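Side-chain contacts in cell death abnormality protein 2 (Caenorhabditis elegans, PDB 3QWX), which acts as a CRK-family SH2/SH3 signalling adaptor required for cell-corpse engulfment and cell migration in the worm, and interacts with ced-5: residues F14-M19 / Y113-I118; R41-S44 / Y49-T52; V53-A56 / V62-Y65; L135-E138 / R142-I145; L146-T149 / W153-A156. All blocks are in the same frame, centred on the assembly; numbering follows the deposited sequence.

Contact 1: residues F14-M19 / Y113-I118; sequences FYFPGM and YKKPII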
# COMPACT_ATOMS: atom_id res chain seq x y z
N PHE A 14 3.42 0.28 0.38
CA PHE A 14 2.27 -0.52 0.85
C PHE A 14 0.94 0.23 0.78
O PHE A 14 -0.00 -0.05 1.54
CB PHE A 14 2.52 -1.21 2.19
CG PHE A 14 3.16 -0.36 3.24
CD1 PHE A 14 2.42 0.56 3.96
CD2 PHE A 14 4.51 -0.53 3.56
CE1 PHE A 14 3.02 1.33 4.97
CE2 PHE A 14 5.11 0.23 4.56
CZ PHE A 14 4.37 1.16 5.26
N TYR A 15 0.88 1.15 -0.19
CA TYR A 15 -0.29 1.99 -0.45
C TYR A 15 -0.99 1.48 -1.72
O TYR A 15 -0.33 1.23 -2.74
CB TYR A 15 0.17 3.44 -0.58
CG TYR A 15 -0.85 4.40 -1.17
CD1 TYR A 15 -2.09 4.56 -0.60
CD2 TYR A 15 -0.53 5.15 -2.29
CE1 TYR A 15 -3.01 5.44 -1.14
CE2 TYR A 15 -1.44 6.04 -2.84
CZ TYR A 15 -2.68 6.18 -2.26
OH TYR A 15 -3.59 7.06 -2.82
N PHE A 16 -2.30 1.30 -1.66
CA PHE A 16 -3.05 0.68 -2.75
C PHE A 16 -4.14 1.63 -3.26
O PHE A 16 -5.31 1.52 -2.88
CB PHE A 16 -3.64 -0.66 -2.31
CG PHE A 16 -2.60 -1.70 -1.97
CD1 PHE A 16 -2.00 -1.73 -0.72
CD2 PHE A 16 -2.23 -2.65 -2.91
CE1 PHE A 16 -1.03 -2.68 -0.41
CE2 PHE A 16 -1.28 -3.61 -2.61
CZ PHE A 16 -0.67 -3.63 -1.35
N PRO A 17 -3.76 2.57 -4.13
CA PRO A 17 -4.62 3.62 -4.68
C PRO A 17 -5.91 3.10 -5.33
O PRO A 17 -6.94 3.76 -5.25
CB PRO A 17 -3.73 4.32 -5.72
CG PRO A 17 -2.33 3.91 -5.39
CD PRO A 17 -2.42 2.56 -4.75
N GLY A 18 -5.86 1.93 -5.96
CA GLY A 18 -7.06 1.41 -6.62
C GLY A 18 -8.07 0.70 -5.73
O GLY A 18 -9.22 0.48 -6.12
N MET A 19 -7.66 0.36 -4.51
CA MET A 19 -8.43 -0.56 -3.66
C MET A 19 -9.54 0.10 -2.85
O MET A 19 -9.35 1.17 -2.25
CB MET A 19 -7.46 -1.28 -2.72
CG MET A 19 -8.01 -2.51 -2.05
SD MET A 19 -6.76 -3.17 -0.94
CE MET A 19 -5.63 -3.95 -2.10
N TYR A 113 0.90 -5.78 3.93
CA TYR A 113 0.24 -6.72 3.03
C TYR A 113 0.95 -6.74 1.67
O TYR A 113 1.36 -5.69 1.17
CB TYR A 113 -1.24 -6.34 2.81
CG TYR A 113 -1.94 -7.29 1.88
CD1 TYR A 113 -2.33 -8.55 2.32
CD2 TYR A 113 -2.19 -6.95 0.55
CE1 TYR A 113 -2.95 -9.45 1.46
CE2 TYR A 113 -2.81 -7.84 -0.31
CZ TYR A 113 -3.19 -9.09 0.15
OH TYR A 113 -3.81 -9.99 -0.69
N LYS A 114 1.08 -7.93 1.08
CA LYS A 114 1.66 -8.08 -0.25
C LYS A 114 0.82 -9.07 -1.05
O LYS A 114 0.53 -10.17 -0.58
CB LYS A 114 3.12 -8.59 -0.19
CG LYS A 114 4.10 -7.66 0.54
CD LYS A 114 5.54 -8.11 0.35
CE LYS A 114 6.02 -7.89 -1.09
NZ LYS A 114 7.37 -8.48 -1.39
N LYS A 115 0.45 -8.68 -2.26
CA LYS A 115 -0.25 -9.59 -3.16
C LYS A 115 0.70 -10.68 -3.63
O LYS A 115 1.89 -10.44 -3.79
CB LYS A 115 -0.79 -8.84 -4.37
CG LYS A 115 -1.75 -7.71 -4.02
CD LYS A 115 -2.28 -7.05 -5.28
CE LYS A 115 -3.16 -5.85 -4.95
NZ LYS A 115 -3.84 -5.30 -6.16
N PRO A 116 0.16 -11.90 -3.83
CA PRO A 116 0.93 -13.06 -4.32
C PRO A 116 1.40 -12.85 -5.76
O PRO A 116 0.78 -12.10 -6.52
CB PRO A 116 -0.08 -14.21 -4.28
CG PRO A 116 -1.22 -13.71 -3.44
CD PRO A 116 -1.25 -12.24 -3.58
N ILE A 117 2.48 -13.52 -6.13
CA ILE A 117 3.08 -13.37 -7.45
C ILE A 117 2.45 -14.38 -8.41
O ILE A 117 2.45 -15.58 -8.14
CB ILE A 117 4.60 -13.61 -7.38
CG1 ILE A 117 5.24 -12.64 -6.37
CG2 ILE A 117 5.23 -13.52 -8.78
CD1 ILE A 117 6.62 -13.07 -5.85
N ILE A 118 1.91 -13.88 -9.51
CA ILE A 118 1.36 -14.73 -10.55
C ILE A 118 2.48 -15.29 -11.42
O ILE A 118 2.52 -16.48 -11.72
CB ILE A 118 0.35 -13.96 -11.42
CG1 ILE A 118 -0.92 -13.68 -10.62
CG2 ILE A 118 -0.00 -14.75 -12.66
CD1 ILE A 118 -1.82 -12.64 -11.24
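Phe-16 meets Tyr-113 and Lys-115 where the short segment 14-19 of the SH2 domain passes the connector that leaves strand 111-112 for the SH3 domain. The ring of Phe-16 is approached from two directions. In its plane, at the edge, the carbonyl oxygen Tyr-113 O lies 3.8 Å from Phe-16 CZ, and the same CZ stands 4.1 Å from Tyr-113 CD2 at the edge of the tyrosine ring, the two side chains crossing at about a right angle. From an oblique side comes the aliphatic end of Lys-115, whose CE is 3.7 Å from Phe-16 CE2. That lysine is extended beyond CG, and its shaft slides past the phenylalanine in the opposite direction to deliver NZ to Glu-155, a salt bridge that ties the connector to the SH3 domain, while the methylene end packs on the SH2 side. Behind this first shell, Leu-39 of strand 37-42 touches Phe-16, Met-19 and Tyr-113, while helix 21-29 backs Met-19 and Tyr-113. A type I turn from Phe-16 to Met-19, closed by Met-19 N to Phe-16 O at 3.1 Å, folds the methionine back toward the lysine, leaving Met-19 CE 4.2 Å from Lys-115 CE.

Contact 2: residues R41-S44 / Y49-T52; sequences RDSS and YSLT. With SO4 (sulfate ion), chain B.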
# COMPACT_ATOMS: atom_id res chain seq x y z
N ARG A 41 -4.52 2.81 1.82
CA ARG A 41 -5.34 2.98 0.62
C ARG A 41 -6.01 4.33 0.72
O ARG A 41 -5.87 5.03 1.72
CB ARG A 41 -6.40 1.88 0.53
CG ARG A 41 -7.34 1.86 1.72
CD ARG A 41 -8.36 0.75 1.65
NE ARG A 41 -9.13 0.72 2.90
CZ ARG A 41 -10.13 1.55 3.18
NH1 ARG A 41 -10.48 2.47 2.29
NH2 ARG A 41 -10.77 1.48 4.34
N ASP A 42 -6.78 4.69 -0.31
CA ASP A 42 -7.57 5.91 -0.24
C ASP A 42 -8.83 5.75 0.61
O ASP A 42 -9.49 4.71 0.58
CB ASP A 42 -7.91 6.39 -1.66
CG ASP A 42 -6.67 6.71 -2.45
OD1 ASP A 42 -5.82 7.45 -1.92
OD2 ASP A 42 -6.53 6.21 -3.59
N SER A 43 -9.15 6.78 1.37
CA SER A 43 -10.43 6.83 2.07
C SER A 43 -11.57 7.22 1.12
O SER A 43 -11.34 7.76 0.05
CB SER A 43 -10.35 7.84 3.23
OG SER A 43 -11.60 8.02 3.84
N SER A 44 -12.80 6.96 1.54
CA SER A 44 -13.97 7.47 0.82
C SER A 44 -14.03 8.99 0.96
O SER A 44 -14.72 9.68 0.19
CB SER A 44 -15.26 6.82 1.33
OG SER A 44 -15.53 7.14 2.68
N TYR A 49 -6.43 9.26 3.89
CA TYR A 49 -6.00 7.89 3.70
C TYR A 49 -6.71 7.01 4.70
O TYR A 49 -7.20 7.48 5.72
CB TYR A 49 -4.48 7.74 3.86
CG TYR A 49 -3.66 8.39 2.78
CD1 TYR A 49 -3.76 7.98 1.45
CD2 TYR A 49 -2.76 9.41 3.08
CE1 TYR A 49 -3.01 8.56 0.46
CE2 TYR A 49 -2.01 10.00 2.09
CZ TYR A 49 -2.13 9.58 0.78
OH TYR A 49 -1.37 10.17 -0.20
N SER A 50 -6.75 5.72 4.40
CA SER A 50 -7.28 4.74 5.32
C SER A 50 -6.21 3.70 5.56
O SER A 50 -5.54 3.27 4.63
CB SER A 50 -8.52 4.06 4.74
OG SER A 50 -9.67 4.85 4.94
N LEU A 51 -6.05 3.32 6.82
CA LEU A 51 -5.19 2.23 7.22
C LEU A 51 -6.11 1.06 7.55
O LEU A 51 -6.98 1.18 8.41
CB LEU A 51 -4.40 2.65 8.47
CG LEU A 51 -3.49 1.63 9.15
CD1 LEU A 51 -2.30 1.24 8.26
CD2 LEU A 51 -3.00 2.19 10.47
N THR A 52 -5.91 -0.06 6.87
CA THR A 52 -6.69 -1.29 7.10
C THR A 52 -5.78 -2.40 7.67
O THR A 52 -4.72 -2.68 7.11
CB THR A 52 -7.40 -1.79 5.79
OG1 THR A 52 -8.20 -0.74 5.25
CG2 THR A 52 -8.30 -3.00 6.07
S SO4 B . -13.40 4.48 3.99
O1 SO4 B . -12.74 4.28 2.71
O2 SO4 B . -14.85 4.38 3.80
O3 SO4 B . -12.99 3.48 4.97
O4 SO4 B . -13.04 5.79 4.51
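Arg-41 holds Thr-52 and a sulfate ion with three nitrogens of one guanidinium. Arg-41 NH1 donates to sulfate O1 at 2.9 Å and Arg-41 NH2 to sulfate O3 at 3.1 Å, both almost straight, so the anion is gripped along one edge of the group. At another edge Arg-41 NE donates to Thr-52 OG1 at 2.9 Å, the hydroxyl lying close to the guanidinium plane; together these bonds fix the rotation of the flat group. Ser-43 OG donates to sulfate O4 at 2.7 Å, Ser-44 adds bonds from its backbone N and OG, and Arg-21 NH1 of helix 21-29 also binds the anion.

The arginine gets there with CG between its backbone N and carbonyl carbon (chi1 59°) and a chain extended from CG to NE, which runs it along the sheet beside Ser-50. One guanidinium face rests on Ser-50 CB, which sits over its centre 3.4 Å from Arg-41 CZ. The backbones of this antiparallel hairpin are joined at the hydrogen-bonded pair Arg-41/Ser-50, with Ser-50 N to Arg-41 O at 2.9 Å. At the next, non-hydrogen-bonded pair, the ends of Asp-42 and Tyr-49 lie side by side, carboxylate and ring planes 22° apart, with Asp-42 OD1 3.8 Å from Tyr-49 CE1; Asp-42 OD1 is hydrogen-bonded to Tyr-15 OH.

An arginine on the central strand, with serines in the following loop, closing on a tetrahedral oxyanion is the phosphotyrosine pocket of SH2 domains; the sulfate, probably from the crystallisation liquor, probably marks the phosphate position.

Contact 3: residues V53-A56 / V62-Y65; sequences VREA and VCHY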
# COMPACT_ATOMS: atom_id res chain seq x y z
N VAL A 53 -6.21 -3.00 8.78
CA VAL A 53 -5.37 -3.92 9.56
C VAL A 53 -6.14 -5.18 10.00
O VAL A 53 -7.28 -5.11 10.43
CB VAL A 53 -4.82 -3.23 10.85
CG1 VAL A 53 -3.64 -4.01 11.42
CG2 VAL A 53 -4.41 -1.81 10.58
N ARG A 54 -5.49 -6.34 9.88
CA ARG A 54 -6.01 -7.58 10.47
C ARG A 54 -5.56 -7.59 11.93
O ARG A 54 -4.36 -7.66 12.22
CB ARG A 54 -5.42 -8.78 9.74
CG ARG A 54 -5.76 -10.15 10.33
CD ARG A 54 -7.25 -10.45 10.29
NE ARG A 54 -7.50 -11.86 10.60
CZ ARG A 54 -7.50 -12.83 9.69
NH1 ARG A 54 -7.29 -12.54 8.41
NH2 ARG A 54 -7.74 -14.09 10.04
N GLU A 55 -6.52 -7.48 12.84
CA GLU A 55 -6.20 -7.28 14.26
C GLU A 55 -6.66 -8.44 15.13
O GLU A 55 -6.28 -8.54 16.30
CB GLU A 55 -6.79 -5.96 14.77
CG GLU A 55 -6.12 -4.74 14.12
CD GLU A 55 -6.41 -3.45 14.84
OE1 GLU A 55 -6.13 -3.34 16.05
OE2 GLU A 55 -6.92 -2.53 14.17
N ALA A 56 -7.48 -9.32 14.57
CA ALA A 56 -7.96 -10.48 15.31
C ALA A 56 -8.30 -11.61 14.35
O ALA A 56 -8.52 -11.38 13.16
CB ALA A 56 -9.19 -10.09 16.15
N VAL A 62 -11.05 -7.47 10.99
CA VAL A 62 -10.38 -6.44 10.22
C VAL A 62 -10.90 -5.05 10.61
O VAL A 62 -12.11 -4.83 10.63
CB VAL A 62 -10.54 -6.70 8.69
CG1 VAL A 62 -9.89 -5.60 7.89
CG2 VAL A 62 -9.91 -8.04 8.32
N CYS A 63 -9.98 -4.13 10.92
CA CYS A 63 -10.33 -2.75 11.29
C CYS A 63 -9.77 -1.72 10.30
O CYS A 63 -8.71 -1.93 9.71
CB CYS A 63 -9.84 -2.41 12.71
SG CYS A 63 -10.20 -3.64 13.98
N HIS A 64 -10.49 -0.62 10.15
CA HIS A 64 -10.09 0.48 9.28
C HIS A 64 -9.96 1.77 10.08
O HIS A 64 -10.77 2.05 10.97
CB HIS A 64 -11.16 0.68 8.20
CG HIS A 64 -11.44 -0.55 7.39
ND1 HIS A 64 -12.31 -1.53 7.80
CD2 HIS A 64 -10.97 -0.94 6.18
CE1 HIS A 64 -12.36 -2.48 6.89
NE2 HIS A 64 -11.57 -2.14 5.89
N TYR A 65 -8.95 2.57 9.74
CA TYR A 65 -8.69 3.84 10.43
C TYR A 65 -8.52 4.98 9.46
O TYR A 65 -7.73 4.91 8.53
CB TYR A 65 -7.43 3.73 11.29
CG TYR A 65 -7.55 2.62 12.28
CD1 TYR A 65 -8.11 2.86 13.54
CD2 TYR A 65 -7.16 1.34 11.96
CE1 TYR A 65 -8.25 1.85 14.44
CE2 TYR A 65 -7.30 0.32 12.86
CZ TYR A 65 -7.84 0.58 14.10
OH TYR A 65 -7.99 -0.45 14.99
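Val-53 and Cys-63 form an antiparallel hydrogen-bonded pair in the hairpin of strands 49-54 and 62-69, part of the central sheet of the SH2 domain. Val-53 N donates to Cys-63 O and Cys-63 N to Val-53 O, each bond 2.9 Å long and fairly straight at 162° and 164°. The next pair, Arg-54 with Val-62, is non-hydrogen-bonded, and its CA atoms draw in to 4.5 Å.

Side chains divide between the two faces of the sheet. On the face of Arg-54 and Val-62, the arginine chain crosses the valine at about a right angle, with Arg-54 CD 4.1 Å from Val-62 CG2. A bend at chi2 (63°) carries this chain along its own segment toward Ala-56, where Arg-54 NE donates to Ala-56 O at 2.8 Å; NH1 goes on to the carbonyls of Leu-28 and Glu-30, tying the hairpin to the end of helix 21-29.

On the face of Val-53 and Cys-63, Glu-55 and Tyr-65 approach from opposite directions. Glu-55 OE2 passes Cys-63, 3.3 Å from Cys-63 CB, before reaching the tyrosine hydroxyl. The other branch, OE1, accepts from the backbone nitrogens of Thr-105, Glu-106 and Ala-107, so the buried carboxylate is gripped at both oxygens, which would probably favour its ionised form. Tyr-65 OH also has Thr-105 OG1 as a partner. At the ring edge, in its plane, Tyr-65 OH donates to Glu-55 OE2 across a very short 2.5 Å.

Contact 4: residues L135-E138 / R142-I145; sequences LPFE and RLEI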
# COMPACT_ATOMS: atom_id res chain seq x y z
N LEU A 135 3.84 1.63 -14.12
CA LEU A 135 5.11 1.35 -13.47
C LEU A 135 6.22 1.38 -14.52
O LEU A 135 6.33 0.46 -15.32
CB LEU A 135 5.06 -0.02 -12.78
CG LEU A 135 6.36 -0.52 -12.14
CD1 LEU A 135 6.78 0.39 -10.96
CD2 LEU A 135 6.25 -1.96 -11.70
N PRO A 136 7.03 2.46 -14.53
CA PRO A 136 8.13 2.54 -15.49
C PRO A 136 9.15 1.47 -15.17
O PRO A 136 9.32 1.11 -14.01
CB PRO A 136 8.74 3.92 -15.23
CG PRO A 136 7.69 4.69 -14.46
CD PRO A 136 6.97 3.65 -13.66
N PHE A 137 9.82 0.94 -16.19
CA PHE A 137 10.88 -0.02 -15.96
C PHE A 137 11.91 -0.00 -17.08
O PHE A 137 11.68 0.57 -18.16
CB PHE A 137 10.34 -1.44 -15.74
CG PHE A 137 9.49 -1.96 -16.86
CD1 PHE A 137 8.11 -1.77 -16.86
CD2 PHE A 137 10.05 -2.66 -17.91
CE1 PHE A 137 7.33 -2.25 -17.88
CE2 PHE A 137 9.27 -3.14 -18.96
CZ PHE A 137 7.91 -2.94 -18.94
N GLU A 138 13.03 -0.65 -16.82
CA GLU A 138 14.14 -0.70 -17.77
C GLU A 138 14.09 -2.00 -18.57
O GLU A 138 13.49 -2.98 -18.13
CB GLU A 138 15.48 -0.58 -17.02
CG GLU A 138 15.71 0.78 -16.34
CD GLU A 138 16.96 0.79 -15.48
OE1 GLU A 138 17.99 0.26 -15.94
OE2 GLU A 138 16.92 1.31 -14.34
N ARG A 142 13.73 -7.11 -13.86
CA ARG A 142 12.92 -8.19 -13.30
C ARG A 142 11.69 -7.64 -12.58
O ARG A 142 11.80 -6.76 -11.74
CB ARG A 142 13.76 -9.03 -12.34
CG ARG A 142 13.03 -10.20 -11.69
CD ARG A 142 13.87 -10.81 -10.55
NE ARG A 142 13.25 -12.00 -9.95
CZ ARG A 142 12.26 -11.98 -9.05
NH1 ARG A 142 11.73 -10.83 -8.66
NH2 ARG A 142 11.79 -13.12 -8.55
N LEU A 143 10.51 -8.14 -12.93
CA LEU A 143 9.29 -7.66 -12.29
C LEU A 143 8.46 -8.85 -11.86
O LEU A 143 8.62 -9.97 -12.35
CB LEU A 143 8.48 -6.79 -13.24
CG LEU A 143 9.17 -5.57 -13.85
CD1 LEU A 143 8.31 -5.00 -14.96
CD2 LEU A 143 9.48 -4.48 -12.79
N GLU A 144 7.56 -8.59 -10.93
CA GLU A 144 6.64 -9.60 -10.45
C GLU A 144 5.24 -9.16 -10.84
O GLU A 144 4.80 -8.07 -10.50
CB GLU A 144 6.77 -9.75 -8.93
CG GLU A 144 8.03 -10.50 -8.53
CD GLU A 144 8.40 -10.36 -7.05
OE1 GLU A 144 7.66 -9.68 -6.33
OE2 GLU A 144 9.44 -10.91 -6.64
N ILE A 145 4.56 -10.03 -11.57
CA ILE A 145 3.20 -9.76 -12.00
C ILE A 145 2.20 -10.17 -10.93
O ILE A 145 2.18 -11.32 -10.51
CB ILE A 145 2.90 -10.49 -13.33
CG1 ILE A 145 3.90 -10.07 -14.41
CG2 ILE A 145 1.47 -10.23 -13.79
CD1 ILE A 145 3.91 -8.58 -14.73
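Phe-137 and Leu-143 are brought together by two different first torsions. In Phe-137, CG stands between the backbone N and the carbonyl carbon (chi1 57°), which turns a ring face to the strand 142-145. In Leu-143, CG lies anti to the carbonyl carbon (chi1 -56°), which helps carry methyl CD1 over that face and send CD2 toward Leu-135.

The geometry of the first meeting is a CH-pi contact: Leu-143 CD1 is 3.9 Å from the centroid of the Phe-137 ring. It lies only 19° from the ring normal, displaced toward the CG-CD1 bond of the ring; its nearest ring atoms are Phe-137 CG and CD1, each at 3.8 Å. The two side chains cross at about a right angle, and CD1 is the branch of the leucine that meets the ring. The other branch meets Leu-135, two residues before Phe-137, with Leu-143 CD2 4.2 Å from Leu-135 CD2. This contact between the segments is wholly apolar and rests on a single leucine whose two methyls meet two loop side chains.

All three touching residues are buried. Val-166 of strand 163-167 touches both Leu-135 and Phe-137, Val-121 of strand 119-123 lies against Leu-143, and Ala-156 abuts Leu-135. Along the strand's other face, Arg-142 NH1 makes a salt bridge to Glu-144 OE2 at 3.1 Å, and Glu-144 OE1 is paired with Arg-157. Loop residues folded over the strands in this way close the hydrophobic core of the small SH3 beta barrel, here on the loop between strands 119-123 and 142-147.

Contact 5: residues L146-T149 / W153-A156; sequences LSKT and WWEA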
# COMPACT_ATOMS: atom_id res chain seq x y z
N LEU A 146 1.36 -9.23 -10.52
CA LEU A 146 0.39 -9.44 -9.44
C LEU A 146 -1.02 -9.64 -9.96
O LEU A 146 -1.88 -10.17 -9.26
CB LEU A 146 0.37 -8.23 -8.50
CG LEU A 146 1.45 -8.02 -7.44
CD1 LEU A 146 2.66 -8.90 -7.64
CD2 LEU A 146 1.84 -6.57 -7.38
N SER A 147 -1.27 -9.18 -11.18
CA SER A 147 -2.61 -9.30 -11.72
C SER A 147 -2.58 -9.18 -13.22
O SER A 147 -1.94 -8.29 -13.77
CB SER A 147 -3.53 -8.23 -11.15
OG SER A 147 -4.86 -8.47 -11.57
N LYS A 148 -3.27 -10.10 -13.89
CA LYS A 148 -3.47 -9.98 -15.33
C LYS A 148 -4.82 -9.35 -15.65
O LYS A 148 -5.71 -9.99 -16.22
CB LYS A 148 -3.26 -11.33 -16.01
CG LYS A 148 -1.81 -11.74 -16.00
CD LYS A 148 -1.56 -13.03 -16.74
CE LYS A 148 -0.07 -13.31 -16.82
NZ LYS A 148 0.23 -14.48 -17.68
N THR A 149 -4.94 -8.09 -15.25
CA THR A 149 -6.10 -7.23 -15.45
C THR A 149 -6.84 -7.49 -16.77
O THR A 149 -8.01 -7.90 -16.79
CB THR A 149 -5.64 -5.74 -15.43
OG1 THR A 149 -4.49 -5.61 -14.57
CG2 THR A 149 -6.75 -4.82 -14.94
N TRP A 153 -2.75 -4.93 -20.25
CA TRP A 153 -2.11 -4.27 -19.12
C TRP A 153 -2.16 -5.12 -17.87
O TRP A 153 -3.23 -5.61 -17.48
CB TRP A 153 -2.74 -2.89 -18.88
CG TRP A 153 -2.45 -1.95 -20.01
CD1 TRP A 153 -3.16 -1.81 -21.17
CD2 TRP A 153 -1.36 -1.03 -20.09
NE1 TRP A 153 -2.58 -0.85 -21.97
CE2 TRP A 153 -1.47 -0.36 -21.34
CE3 TRP A 153 -0.30 -0.69 -19.24
CZ2 TRP A 153 -0.57 0.62 -21.74
CZ3 TRP A 153 0.60 0.28 -19.64
CH2 TRP A 153 0.45 0.93 -20.88
N TRP A 154 -1.00 -5.33 -17.25
CA TRP A 154 -0.90 -6.16 -16.06
C TRP A 154 -0.35 -5.36 -14.89
O TRP A 154 0.50 -4.49 -15.07
CB TRP A 154 0.04 -7.35 -16.31
CG TRP A 154 -0.39 -8.30 -17.37
CD1 TRP A 154 -1.62 -8.39 -17.96
CD2 TRP A 154 0.42 -9.32 -17.98
NE1 TRP A 154 -1.62 -9.39 -18.90
CE2 TRP A 154 -0.39 -9.98 -18.93
CE3 TRP A 154 1.74 -9.74 -17.81
CZ2 TRP A 154 0.09 -11.04 -19.70
CZ3 TRP A 154 2.21 -10.78 -18.58
CH2 TRP A 154 1.39 -11.42 -19.52
N GLU A 155 -0.82 -5.67 -13.69
CA GLU A 155 -0.26 -5.06 -12.48
C GLU A 155 1.07 -5.74 -12.14
O GLU A 155 1.13 -6.96 -12.00
CB GLU A 155 -1.24 -5.19 -11.31
CG GLU A 155 -0.76 -4.49 -10.02
CD GLU A 155 -1.67 -4.74 -8.82
OE1 GLU A 155 -2.50 -5.67 -8.86
OE2 GLU A 155 -1.53 -4.02 -7.81
N ALA A 156 2.13 -4.93 -12.01
CA ALA A 156 3.48 -5.42 -11.73
C ALA A 156 4.07 -4.76 -10.47
O ALA A 156 3.58 -3.73 -10.01
CB ALA A 156 4.37 -5.16 -12.92
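A classic beta bulge sets Leu-146 and Ser-147 together opposite Glu-155 in the antiparallel hairpin of strands 142-147 and 153-157 of the SH3 domain. Glu-155 O takes a firm bond from Leu-146 N at 2.7 Å and a weak one from Ser-147 N at 3.4 Å, while Glu-155 N donates back to Ser-147 O at 2.9 Å. This inner end is the tight part. Leu-146 and Ala-156 are buried here, and the carboxylate of Glu-155 leans over the strand so that Glu-155 OE1 is 3.6 Å from Ser-147 CB; the same OE1 is in a salt bridge with Lys-115 of the linker from the SH2 domain.

Toward the turn the regular backbone bonding ends, and side chains take over. Thr-149 is exposed and contributes a weak bond from OG1 to Trp-153 O. Lys-148, also exposed, lies flat on one face of Trp-154, both side chains pointing the same way. Its CG is anti to the carbonyl carbon (chi1 -70°) and the rest is extended, so the methylenes cross the indole from the five-membered toward the six-membered ring. Lys-148 NZ ends off-centre in a cation-pi contact, 4.3 Å from the six-membered centroid of Trp-154 and 33° from its normal, with Glu-119 as a long, weak ionic partner. Trp-153 turns its indole away toward Pro-167 and Asp-134; a tryptophan at this strand start commonly lines the proline-rich peptide groove in SH3 domains. Over the indole of Trp-154, Lys-148 CG sits 3.6 Å from the five-membered centroid, a CH-pi contact only 7° off the ring normal.

Contacts 2 and 3 share strand 49-54 of the SH2 sheet but differ in chemistry: contact 2 is a partly buried anion site, whereas contact 3 is buried and joins a carboxylate to a tyrosine. Contacts 4 and 5 share strand 142-147 in the SH3 domain, the first a buried apolar contact, the second running from a bulge to an exposed lysine on tryptophan. Contact 1, partly buried, lies on the SH2 side facing the SH3 domain, its centre about 6 Å from the centre of the chain. It touches contact 2 through Tyr-15 and Asp-42, contact 4 through Ile-118 and Ile-145, and contact 5 through Lys-115 and Glu-155. Contacts 3 and 4, their centres about 30 Å apart, do not touch.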